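Local coordinates for cytochrome c552 (Thermochromatium tepidum, PDB 5ZE8), which carries five covalently bound c-type hemes and probably passes electrons at low potential in a thermophilic purple sulfur photosynthetic bacterium, at residues M88-K91 / K92-K95; R232-P235 / Q236-L240. All blocks are in the same frame, centred on the assembly; numbering follows the deposited sequence.

Contact 1 (M88-K91 / K92-K95)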
ATOM      1  N   MET A  88      -3.639 -24.475  -7.867  1.00 14.63           N
ATOM      2  CA  MET A  88      -4.770 -23.722  -7.405  1.00 14.82           C
ATOM      3  C   MET A  88      -5.255 -22.725  -8.483  1.00 14.78           C
ATOM      4  O   MET A  88      -4.503 -22.306  -9.365  1.00 14.78           O
ATOM      5  CB  MET A  88      -4.430 -22.953  -6.151  1.00 16.77           C
ATOM      6  CG  MET A  88      -4.092 -23.774  -4.938  1.00 19.37           C
ATOM      7  SD  MET A  88      -5.477 -24.802  -4.339  1.00 21.70           S
ATOM      8  CE  MET A  88      -5.318 -26.273  -5.368  1.00 23.15           C
ATOM      9  N   VAL A  89      -6.558 -22.450  -8.420  1.00 15.57           N
ATOM     10  CA  VAL A  89      -7.242 -21.477  -9.290  1.00 15.59           C
ATOM     11  C   VAL A  89      -8.152 -20.633  -8.440  1.00 16.47           C
ATOM     12  O   VAL A  89      -8.542 -21.009  -7.347  1.00 18.31           O
ATOM     13  CB  VAL A  89      -8.028 -22.135 -10.489  1.00 17.22           C
ATOM     14  CG1 VAL A  89      -7.114 -22.949 -11.323  1.00 16.94           C
ATOM     15  CG2 VAL A  89      -9.176 -22.960  -9.915  1.00 17.59           C
ATOM     16  N   HIS A  90      -8.540 -19.503  -8.976  1.00 17.38           N
ATOM     17  CA  HIS A  90      -9.535 -18.698  -8.335  1.00 18.24           C
ATOM     18  C   HIS A  90     -10.891 -19.418  -8.203  1.00 17.76           C
ATOM     19  O   HIS A  90     -11.318 -20.149  -9.132  1.00 24.85           O
ATOM     20  CB  HIS A  90      -9.612 -17.429  -9.132  1.00 21.07           C
ATOM     21  CG  HIS A  90     -10.360 -16.348  -8.457  1.00 21.33           C
ATOM     22  ND1 HIS A  90     -11.737 -16.249  -8.488  1.00 22.45           N
ATOM     23  CD2 HIS A  90      -9.914 -15.293  -7.725  1.00 17.36           C
ATOM     24  CE1 HIS A  90     -12.101 -15.152  -7.827  1.00 20.28           C
ATOM     25  NE2 HIS A  90     -11.004 -14.570  -7.346  1.00 19.60           N
ATOM     26  N   LYS A  91     -11.496 -19.381  -7.034  1.00 18.39           N
ATOM     27  CA  LYS A  91     -12.709 -20.206  -6.764  1.00 20.01           C
ATOM     28  C   LYS A  91     -13.912 -19.785  -7.565  1.00 22.66           C
ATOM     29  O   LYS A  91     -14.883 -20.555  -7.618  1.00 26.04           O
ATOM     30  CB  LYS A  91     -13.046 -20.217  -5.289  1.00 21.35           C
ATOM     31  CG  LYS A  91     -12.098 -21.066  -4.407  1.00 23.61           C
ATOM     32  CD  LYS A  91     -12.493 -20.942  -2.932  1.00 26.09           C
ATOM     33  CE  LYS A  91     -11.448 -21.467  -1.955  1.00 28.08           C
ATOM     34  NZ  LYS A  91     -11.838 -21.151  -0.542  1.00 33.02           N
ATOM     35  N   LYS A  92     -13.891 -18.601  -8.170  1.00 23.42           N
ATOM     36  CA  LYS A  92     -14.974 -18.079  -9.063  1.00 22.46           C
ATOM     37  C   LYS A  92     -14.610 -18.137 -10.467  1.00 23.97           C
ATOM     38  O   LYS A  92     -15.393 -18.772 -11.205  1.00 26.99           O
ATOM     39  CB  LYS A  92     -15.414 -16.667  -8.741  1.00 26.41           C
ATOM     40  CG  LYS A  92     -15.920 -16.610  -7.340  1.00 30.32           C
ATOM     41  CD  LYS A  92     -16.776 -15.400  -7.132  1.00 38.09           C
ATOM     42  CE  LYS A  92     -18.224 -15.706  -7.465  1.00 43.73           C
ATOM     43  NZ  LYS A  92     -19.070 -14.475  -7.333  1.00 50.32           N
ATOM     44  N   SER A  93     -13.437 -17.639 -10.858  1.00 21.37           N
ATOM     45  CA  SER A  93     -13.062 -17.549 -12.238  1.00 21.39           C
ATOM     46  C   SER A  93     -12.404 -18.834 -12.784  1.00 19.42           C
ATOM     47  O   SER A  93     -12.307 -18.990 -14.005  1.00 22.89           O
ATOM     48  CB  SER A  93     -12.165 -16.357 -12.507  1.00 22.45           C
ATOM     49  OG  SER A  93     -10.792 -16.690 -12.160  1.00 21.05           O
ATOM     50  N   GLY A  94     -11.937 -19.720 -11.915  1.00 19.13           N
ATOM     51  CA  GLY A  94     -11.193 -20.887 -12.412  1.00 21.65           C
ATOM     52  C   GLY A  94      -9.845 -20.661 -13.100  1.00 19.52           C
ATOM     53  O   GLY A  94      -9.283 -21.583 -13.696  1.00 20.97           O
ATOM     54  N   LYS A  95      -9.327 -19.431 -13.039  1.00 18.18           N
ATOM     55  CA  LYS A  95      -8.078 -19.053 -13.736  1.00 18.40           C
ATOM     56  C   LYS A  95      -6.913 -19.126 -12.731  1.00 14.62           C
ATOM     57  O   LYS A  95      -7.136 -19.161 -11.535  1.00 15.93           O
ATOM     58  CB  LYS A  95      -8.135 -17.644 -14.267  1.00 19.78           C
ATOM     59  CG  LYS A  95      -9.184 -17.432 -15.382  1.00 27.90           C
ATOM     60  CD  LYS A  95      -8.984 -16.074 -16.010  1.00 34.11           C
ATOM     61  CE  LYS A  95     -10.110 -15.753 -16.975  1.00 40.40           C
ATOM     62  NZ  LYS A  95     -10.086 -14.276 -17.214  1.00 48.62           N
TER
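The imidazole nitrogen ND1 of His90 accepts two backbone N-H groups at once, each at 3.2 Å: one from Lys92 N and the other from Ser93 N. The Ser93 bond is the straighter (N-H...N 166°), and both donors are tilted from the ring plane, Lys92 N the more strongly. The ring reaches them because CG is anti to the backbone N of His90 (chi1 -167°), which turns the ND1 edge of the imidazole toward the N-H groups of the turn that follows. There the side chains of His90 and Lys92 run side by side, with Lys92 CB 3.7 Å from ND1, while Ser93 OG comes to 3.3 Å from His90 CB. Without the imidazole, as with an alanine here, the N-H groups of Lys92 and Ser93 would probably lose their shared acceptor and the turn would be less firmly held.

Backbone bonds close the loop. His90 N donates to Lys95 O at 2.9 Å, and Gly94 N returns to His90 O at 2.9 Å. Gly94 takes the left-handed backbone shape (phi 66°) that a residue without a side chain adopts easily. Ser93 OG takes Lys95 N at 3.2 Å in an ST turn, and Val89 lays CB and CG1 against the carbonyl oxygens of Gly94 and Lys95.

This surface turn lies in the long loop between helix 70-79 and helix 100-103. Lys91 ties it to the end of the first helix, through NZ to Gln77 O and through its backbone to Glu79, while His90 rests on Leu98 ahead of the second.

Contact 2 (R232-P235 / Q236-L240); sequences RDNP and QGVPL. With HEC (heme c), chain C.
A short beta hairpin, strand 232-233 paired antiparallel with strand 239-241, brings Arg232 into a heme c pocket. The guanidinium is sandwiched: Leu240 CD1 sits over the centre of one face, 3.8 Å from CZ, and the porphyrin lies across the other, with heme CHC offset toward the rim. The arginine chain is extended from CG to NE, which carries NH1 to 3.4 Å from heme CBB and NH2 to 3.5 Å from heme C4B. Its backbone is held too, Leu240 N donating to Arg232 O at 2.8 Å.

The hairpin turns as a type I beta turn from Asn234 to Gly237 with a G1 bulge. Gly237, at positive phi, donates to Asn234 O, and Asn234 N donates to Val238 O at 2.8 Å. Asn234 fills the turn with its own amide: chi1 of 85° sets CG between backbone N and carbonyl carbon, and OD1 receives Val238 N at 2.9 Å and, weakly, Gln236 N at 2.8 Å. Its ND2 donates to Pro366 O and Ala369 O of the loop packed against the turn, and Gln236 NE2 also bonds to Ala369 O. Asp233 OD1 bonds to Gln231 NE2 and lies near Pro239 CA.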
ATOM      1  N   ARG A 232      -6.996  -2.169  -9.537  1.00 16.81           N
ATOM      2  CA  ARG A 232      -7.499  -3.512  -9.657  1.00 17.60           C
ATOM      3  C   ARG A 232      -8.960  -3.452  -9.609  1.00 17.86           C
ATOM      4  O   ARG A 232      -9.507  -2.748  -8.743  1.00 18.93           O
ATOM      5  CB  ARG A 232      -6.933  -4.369  -8.500  1.00 20.75           C
ATOM      6  CG  ARG A 232      -7.716  -5.677  -8.341  1.00 24.35           C
ATOM      7  CD  ARG A 232      -7.130  -6.648  -7.350  1.00 28.40           C
ATOM      8  NE  ARG A 232      -8.003  -7.828  -7.206  1.00 31.20           N
ATOM      9  CZ  ARG A 232      -8.423  -8.337  -6.041  1.00 33.90           C
ATOM     10  NH1 ARG A 232      -9.192  -9.402  -6.084  1.00 42.00           N
ATOM     11  NH2 ARG A 232      -8.136  -7.782  -4.861  1.00 37.84           N
ATOM     12  N   ASP A 233      -9.620  -4.182 -10.541  1.00 18.39           N
ATOM     13  CA  ASP A 233     -11.080  -4.148 -10.656  1.00 20.56           C
ATOM     14  C   ASP A 233     -11.647  -5.478 -10.268  1.00 19.77           C
ATOM     15  O   ASP A 233     -10.966  -6.515 -10.275  1.00 20.57           O
ATOM     16  CB  ASP A 233     -11.510  -3.899 -12.074  1.00 20.23           C
ATOM     17  CG  ASP A 233     -11.213  -2.508 -12.583  1.00 24.64           C
ATOM     18  OD1 ASP A 233     -10.781  -1.599 -11.875  1.00 28.82           O
ATOM     19  OD2 ASP A 233     -11.466  -2.317 -13.825  1.00 29.51           O
ATOM     20  N   ASN A 234     -12.907  -5.419  -9.853  1.00 17.82           N
ATOM     21  CA  ASN A 234     -13.659  -6.640  -9.645  1.00 19.51           C
ATOM     22  C   ASN A 234     -14.104  -7.170 -11.016  1.00 20.04           C
ATOM     23  O   ASN A 234     -13.779  -6.594 -12.069  1.00 22.11           O
ATOM     24  CB  ASN A 234     -14.750  -6.422  -8.584  1.00 18.86           C
ATOM     25  CG  ASN A 234     -16.033  -5.839  -9.136  1.00 20.64           C
ATOM     26  OD1 ASN A 234     -16.137  -5.529 -10.316  1.00 21.00           O
ATOM     27  ND2 ASN A 234     -17.017  -5.700  -8.269  1.00 22.02           N
ATOM     28  N   PRO A 235     -14.846  -8.251 -11.027  1.00 25.05           N
ATOM     29  CA  PRO A 235     -15.126  -8.848 -12.339  1.00 26.62           C
ATOM     30  C   PRO A 235     -16.188  -8.090 -13.117  1.00 31.07           C
ATOM     31  O   PRO A 235     -16.377  -8.321 -14.323  1.00 29.89           O
ATOM     32  CB  PRO A 235     -15.618 -10.258 -11.995  1.00 28.40           C
ATOM     33  CG  PRO A 235     -15.139 -10.529 -10.609  1.00 28.72           C
ATOM     34  CD  PRO A 235     -14.861  -9.226  -9.931  1.00 27.48           C
ATOM     35  N   GLN A 236     -16.931  -7.222 -12.453  1.00 25.33           N
ATOM     36  CA  GLN A 236     -17.852  -6.337 -13.137  1.00 25.49           C
ATOM     37  C   GLN A 236     -17.217  -5.010 -13.460  1.00 27.74           C
ATOM     38  O   GLN A 236     -17.949  -4.075 -13.809  1.00 25.01           O
ATOM     39  CB  GLN A 236     -19.112  -6.157 -12.272  1.00 28.34           C
ATOM     40  CG  GLN A 236     -19.922  -7.426 -11.939  1.00 29.32           C
ATOM     41  CD  GLN A 236     -19.250  -8.428 -11.025  1.00 27.59           C
ATOM     42  OE1 GLN A 236     -18.965  -9.550 -11.421  1.00 30.16           O
ATOM     43  NE2 GLN A 236     -18.961  -8.024  -9.804  1.00 24.87           N
ATOM     44  N   GLY A 237     -15.866  -4.883 -13.343  1.00 26.07           N
ATOM     45  CA  GLY A 237     -15.159  -3.658 -13.748  1.00 26.21           C
ATOM     46  C   GLY A 237     -15.157  -2.573 -12.691  1.00 25.93           C
ATOM     47  O   GLY A 237     -14.772  -1.443 -12.965  1.00 29.16           O
ATOM     48  N   VAL A 238     -15.603  -2.887 -11.480  1.00 20.18           N
ATOM     49  CA  VAL A 238     -15.687  -1.838 -10.489  1.00 21.79           C
ATOM     50  C   VAL A 238     -14.318  -1.699  -9.840  1.00 20.24           C
ATOM     51  O   VAL A 238     -13.733  -2.725  -9.447  1.00 20.00           O
ATOM     52  CB  VAL A 238     -16.685  -2.163  -9.417  1.00 23.44           C
ATOM     53  CG1 VAL A 238     -16.801  -0.963  -8.499  1.00 25.61           C
ATOM     54  CG2 VAL A 238     -18.044  -2.396 -10.071  1.00 25.89           C
ATOM     55  N   PRO A 239     -13.802  -0.451  -9.708  1.00 21.02           N
ATOM     56  CA  PRO A 239     -12.508  -0.432  -9.067  1.00 21.57           C
ATOM     57  C   PRO A 239     -12.553  -0.887  -7.612  1.00 19.82           C
ATOM     58  O   PRO A 239     -13.458  -0.497  -6.831  1.00 20.57           O
ATOM     59  CB  PRO A 239     -12.097   1.064  -9.129  1.00 23.11           C
ATOM     60  CG  PRO A 239     -12.892   1.626 -10.214  1.00 24.77           C
ATOM     61  CD  PRO A 239     -14.188   0.863 -10.266  1.00 23.95           C
ATOM     62  N   LEU A 240     -11.553  -1.665  -7.229  1.00 18.99           N
ATOM     63  CA  LEU A 240     -11.311  -2.026  -5.823  1.00 17.91           C
ATOM     64  C   LEU A 240     -10.180  -1.149  -5.274  1.00 20.08           C
ATOM     65  O   LEU A 240     -10.295  -0.462  -4.240  1.00 21.53           O
ATOM     66  CB  LEU A 240     -10.919  -3.517  -5.716  1.00 20.83           C
ATOM     67  CG  LEU A 240     -11.970  -4.488  -6.220  1.00 23.06           C
ATOM     68  CD1 LEU A 240     -11.311  -5.840  -6.423  1.00 27.02           C
ATOM     69  CD2 LEU A 240     -13.071  -4.573  -5.170  1.00 26.41           C
TER
HETATM   70 FE   HEC C 502      -3.914  -7.609  -3.193  1.00 10.52          FE
HETATM   71  CHA HEC C 502      -3.252  -5.574  -0.489  1.00 11.37           C
HETATM   72  CHB HEC C 502      -5.801  -9.596  -1.187  1.00 12.99           C
HETATM   73  CHC HEC C 502      -4.850  -9.416  -5.849  1.00 11.43           C
HETATM   74  CHD HEC C 502      -2.045  -5.628  -5.203  1.00  9.89           C
HETATM   75  NA  HEC C 502      -4.465  -7.631  -1.304  1.00 12.34           N
HETATM   76  C1A HEC C 502      -4.065  -6.691  -0.302  1.00 11.29           C
HETATM   77  C2A HEC C 502      -4.785  -6.915   0.923  1.00 13.49           C
HETATM   78  C3A HEC C 502      -5.518  -8.010   0.733  1.00 13.49           C
HETATM   79  C4A HEC C 502      -5.330  -8.426  -0.621  1.00 12.71           C
HETATM   80  CMA HEC C 502      -6.454  -8.669   1.694  1.00 14.14           C
HETATM   81  CAA HEC C 502      -4.600  -6.192   2.203  1.00 12.08           C
HETATM   82  CBA HEC C 502      -3.332  -6.772   2.890  1.00 11.47           C
HETATM   83  CGA HEC C 502      -2.903  -6.169   4.189  1.00 11.50           C
HETATM   84  O1A HEC C 502      -1.935  -6.635   4.897  1.00 12.95           O
HETATM   85  O2A HEC C 502      -3.477  -5.138   4.668  1.00 12.93           O
HETATM   86  NB  HEC C 502      -5.059  -9.281  -3.418  1.00 10.91           N
HETATM   87  C1B HEC C 502      -5.679  -9.974  -2.489  1.00 12.94           C
HETATM   88  C2B HEC C 502      -6.237 -11.151  -3.078  1.00 12.31           C
HETATM   89  C3B HEC C 502      -6.063 -11.136  -4.422  1.00 12.73           C
HETATM   90  C4B HEC C 502      -5.300  -9.873  -4.634  1.00 12.98           C
HETATM   91  CMB HEC C 502      -6.975 -12.177  -2.284  1.00 13.65           C
HETATM   92  CAB HEC C 502      -6.496 -12.047  -5.488  1.00 13.10           C
HETATM   93  CBB HEC C 502      -7.837 -12.497  -5.434  1.00 13.39           C
HETATM   94  NC  HEC C 502      -3.543  -7.526  -5.138  1.00 11.39           N
HETATM   95  C1C HEC C 502      -4.072  -8.335  -6.171  1.00 10.03           C
HETATM   96  C2C HEC C 502      -3.615  -7.934  -7.455  1.00  9.80           C
HETATM   97  C3C HEC C 502      -2.752  -6.880  -7.263  1.00  9.94           C
HETATM   98  C4C HEC C 502      -2.723  -6.662  -5.816  1.00  9.06           C
HETATM   99  CMC HEC C 502      -3.941  -8.612  -8.736  1.00  9.38           C
HETATM  100  CAC HEC C 502      -1.998  -6.103  -8.264  1.00 10.04           C
HETATM  101  CBC HEC C 502      -2.782  -5.538  -9.307  1.00 11.67           C
HETATM  102  ND  HEC C 502      -2.830  -6.013  -2.898  1.00 10.35           N
HETATM  103  C1D HEC C 502      -2.089  -5.328  -3.806  1.00 10.18           C
HETATM  104  C2D HEC C 502      -1.447  -4.173  -3.234  1.00 11.62           C
HETATM  105  C3D HEC C 502      -1.828  -4.115  -1.959  1.00 11.32           C
HETATM  106  C4D HEC C 502      -2.700  -5.275  -1.743  1.00 12.31           C
HETATM  107  CMD HEC C 502      -0.603  -3.201  -3.987  1.00 11.37           C
HETATM  108  CAD HEC C 502      -1.400  -3.085  -0.905  1.00 11.41           C
HETATM  109  CBD HEC C 502      -2.483  -2.058  -0.914  1.00 12.16           C
HETATM  110  CGD HEC C 502      -2.297  -0.959   0.133  1.00 11.75           C
HETATM  111  O1D HEC C 502      -1.276  -0.804   0.745  1.00 12.67           O
HETATM  112  O2D HEC C 502      -3.289  -0.207   0.422  1.00 12.67           O

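Overall arrangement
Contact 1 comes first along the chain, in the loop between helices 70-79 and 100-103; contact 2 follows much later, in the hairpin between helices 226-229 and 243-250. Their centres are 16 Å apart and their nearest atoms about 6 Å, so they do not touch, yet both approach the same heme c: the His90 ring comes within about 4 Å of its CBB end, close to where Arg232 lies against the porphyrin. They also share a neighbour, the loop before strand 371-375, where Lys92 touches Thr368 and the hairpin bonds to Pro366 and Ala369. Two parts of the chain far apart in sequence thus meet near one of the five hemes, with Arg232 lining its pocket.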